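Local coordinates for protein dimethyl-sulfide monooxygenase (Hyphomicrobium sulfonivorans, PDB 6AK1) that oxidises dimethyl sulfide to methanethiol and formaldehyde as an FMN-dependent, NADH-consuming monooxygenase, the first step in dimethyl sulfide degradation, at residues 369-374 with 380-385. Sequence-based numbering, arbitrary orientation.
Sequences PVLVGG and DELERW
Leu371, on the short strand 370-372, meets Glu381 and Leu382 of helix 375-388, which starts directly after the N-cap residue Gly374; strand and helix are consecutive elements at the margin of the TIM barrel. CD1 of Leu371 lies 3.5 Å from OE2 of Glu381, and the two side chains pass each other alongside, pointing in opposite directions. With CG anti to the backbone N (chi1 167°), Leu371 extends from the strand to the helix, and its other methyl, CD2, reaches CD2 of Leu382 at 3.9 Å. Leu382 also touches Leu281, Phe394 and residues of helix 403-418, so this pair continues into the packing around the barrel. Glu381 likewise has CG anti to its N, with an extended chain that carries the carboxylate out beside CD1 of Leu371, within reach of the indole one turn further along the helix. OE1 accepts a bond from Trp385 NE1 at 2.7 Å, on its anti side and 25° out of the carboxylate plane; the N-H...O angle is 153°. A water donates to the same OE1 at 3.2 Å and to Val370 O, also at 3.2 Å, a polar bridge from helix to strand. Strand 370-372, helix 375-388 and strand 393-397 form a beta-alpha-beta crossover of the luciferase-like TIM barrel, both strands lying parallel to 276-284. Replacing Glu381 by an alanine would probably leave the indole N-H without its acceptor, break the water bridge and open a gap beside Leu371. Further along, Pro369 CG approaches Trp385 CZ2 obliquely at 4.2 Å, while Met279 of the neighbouring strand touches both residues.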
loop_
_atom_site.group_PDB
_atom_site.type_symbol
_atom_site.label_atom_id
_atom_site.label_comp_id
_atom_site.label_asym_id
_atom_site.label_seq_id
_atom_site.Cartn_x
_atom_site.Cartn_y
_atom_site.Cartn_z
ATOM N N PRO A 369 -3.076 3.003 -15.685
ATOM C CA PRO A 369 -3.221 4.076 -16.671
ATOM C C PRO A 369 -2.122 5.124 -16.544
ATOM O O PRO A 369 -1.556 5.357 -15.472
ATOM C CB PRO A 369 -4.604 4.666 -16.358
ATOM C CG PRO A 369 -4.849 4.300 -14.910
ATOM C CD PRO A 369 -4.135 3.014 -14.663
ATOM N N VAL A 370 -1.818 5.752 -17.676
ATOM C CA VAL A 370 -0.844 6.833 -17.764
ATOM C C VAL A 370 -1.576 8.079 -18.241
ATOM O O VAL A 370 -2.325 8.030 -19.224
ATOM C CB VAL A 370 0.306 6.469 -18.720
ATOM C CG1 VAL A 370 1.314 7.603 -18.808
ATOM C CG2 VAL A 370 0.954 5.186 -18.267
ATOM N N LEU A 371 -1.368 9.189 -17.547
ATOM C CA LEU A 371 -2.065 10.434 -17.841
ATOM C C LEU A 371 -1.023 11.485 -18.200
ATOM O O LEU A 371 -0.204 11.867 -17.356
ATOM C CB LEU A 371 -2.924 10.863 -16.652
ATOM C CG LEU A 371 -3.490 12.280 -16.621
ATOM C CD1 LEU A 371 -4.285 12.605 -17.913
ATOM C CD2 LEU A 371 -4.353 12.473 -15.374
ATOM N N VAL A 372 -1.051 11.943 -19.451
ATOM C CA VAL A 372 -0.078 12.890 -19.988
ATOM C C VAL A 372 -0.820 14.158 -20.396
ATOM O O VAL A 372 -1.824 14.085 -21.109
ATOM C CB VAL A 372 0.681 12.289 -21.186
ATOM C CG1 VAL A 372 1.643 13.294 -21.784
ATOM C CG2 VAL A 372 1.410 11.012 -20.779
ATOM N N GLY A 373 -0.345 15.309 -19.930
ATOM C CA GLY A 373 -0.973 16.568 -20.291
ATOM C C GLY A 373 -0.459 17.706 -19.437
ATOM O O GLY A 373 0.302 17.512 -18.482
ATOM N N GLY A 374 -0.875 18.920 -19.821
ATOM C CA GLY A 374 -0.663 20.094 -19.003
ATOM C C GLY A 374 -1.639 20.139 -17.842
ATOM O O GLY A 374 -2.476 19.251 -17.658
ATOM N N ASP A 380 -8.448 17.989 -15.137
ATOM C CA ASP A 380 -9.759 17.564 -15.614
ATOM C C ASP A 380 -9.933 16.058 -15.444
ATOM O O ASP A 380 -10.959 15.599 -14.936
ATOM C CB ASP A 380 -9.968 17.947 -17.085
ATOM C CG ASP A 380 -10.226 19.435 -17.299
ATOM O OD1 ASP A 380 -10.439 20.181 -16.317
ATOM O OD2 ASP A 380 -10.224 19.859 -18.481
ATOM N N GLU A 381 -8.941 15.269 -15.879
ATOM C CA GLU A 381 -9.098 13.816 -15.822
ATOM C C GLU A 381 -9.057 13.308 -14.381
ATOM O O GLU A 381 -9.786 12.374 -14.031
ATOM C CB GLU A 381 -8.035 13.116 -16.684
ATOM C CG GLU A 381 -8.526 11.761 -17.244
ATOM C CD GLU A 381 -7.419 10.831 -17.764
ATOM O OE1 GLU A 381 -6.880 10.011 -16.969
ATOM O OE2 GLU A 381 -7.110 10.899 -18.976
ATOM N N LEU A 382 -8.232 13.924 -13.524
ATOM C CA LEU A 382 -8.204 13.532 -12.115
ATOM C C LEU A 382 -9.574 13.713 -11.467
ATOM O O LEU A 382 -10.016 12.866 -10.678
ATOM C CB LEU A 382 -7.148 14.340 -11.348
ATOM C CG LEU A 382 -5.669 14.171 -11.703
ATOM C CD1 LEU A 382 -4.798 15.020 -10.764
ATOM C CD2 LEU A 382 -5.263 12.711 -11.621
ATOM N N GLU A 383 -10.254 14.821 -11.783
ATOM C CA GLU A 383 -11.610 15.032 -11.281
ATOM C C GLU A 383 -12.600 14.050 -11.888
ATOM O O GLU A 383 -13.596 13.705 -11.245
ATOM C CB GLU A 383 -12.067 16.463 -11.559
ATOM C CG GLU A 383 -11.317 17.489 -10.731
ATOM C CD GLU A 383 -12.044 18.820 -10.685
ATOM O OE1 GLU A 383 -12.829 19.034 -9.737
ATOM O OE2 GLU A 383 -11.841 19.646 -11.606
ATOM N N ARG A 384 -12.333 13.592 -13.093
ATOM C CA ARG A 384 -13.186 12.630 -13.734
ATOM C C ARG A 384 -13.078 11.267 -13.040
ATOM O O ARG A 384 -14.072 10.663 -12.791
ATOM C CB ARG A 384 -12.887 12.511 -15.220
ATOM C CG ARG A 384 -14.067 12.541 -16.134
ATOM C CD ARG A 384 -13.705 12.061 -17.517
ATOM N NE ARG A 384 -14.582 11.010 -17.970
ATOM C CZ ARG A 384 -14.252 10.052 -18.809
ATOM N NH1 ARG A 384 -13.043 9.984 -19.305
ATOM N NH2 ARG A 384 -15.133 9.159 -19.141
ATOM N N TRP A 385 -11.867 10.806 -12.737
ATOM C CA TRP A 385 -11.683 9.550 -12.013
ATOM C C TRP A 385 -12.322 9.609 -10.632
ATOM O O TRP A 385 -12.873 8.617 -10.154
ATOM C CB TRP A 385 -10.202 9.214 -11.863
ATOM C CG TRP A 385 -9.453 8.797 -13.098
ATOM C CD1 TRP A 385 -8.565 9.555 -13.799
ATOM C CD2 TRP A 385 -9.464 7.507 -13.726
ATOM N NE1 TRP A 385 -8.035 8.830 -14.833
ATOM C CE2 TRP A 385 -8.583 7.572 -14.823
ATOM C CE3 TRP A 385 -10.155 6.312 -13.485
ATOM C CZ2 TRP A 385 -8.361 6.488 -15.672
ATOM C CZ3 TRP A 385 -9.928 5.234 -14.320
ATOM C CH2 TRP A 385 -9.032 5.328 -15.401
HETATM O O HOH W 1 -5.424 7.628 -18.548
#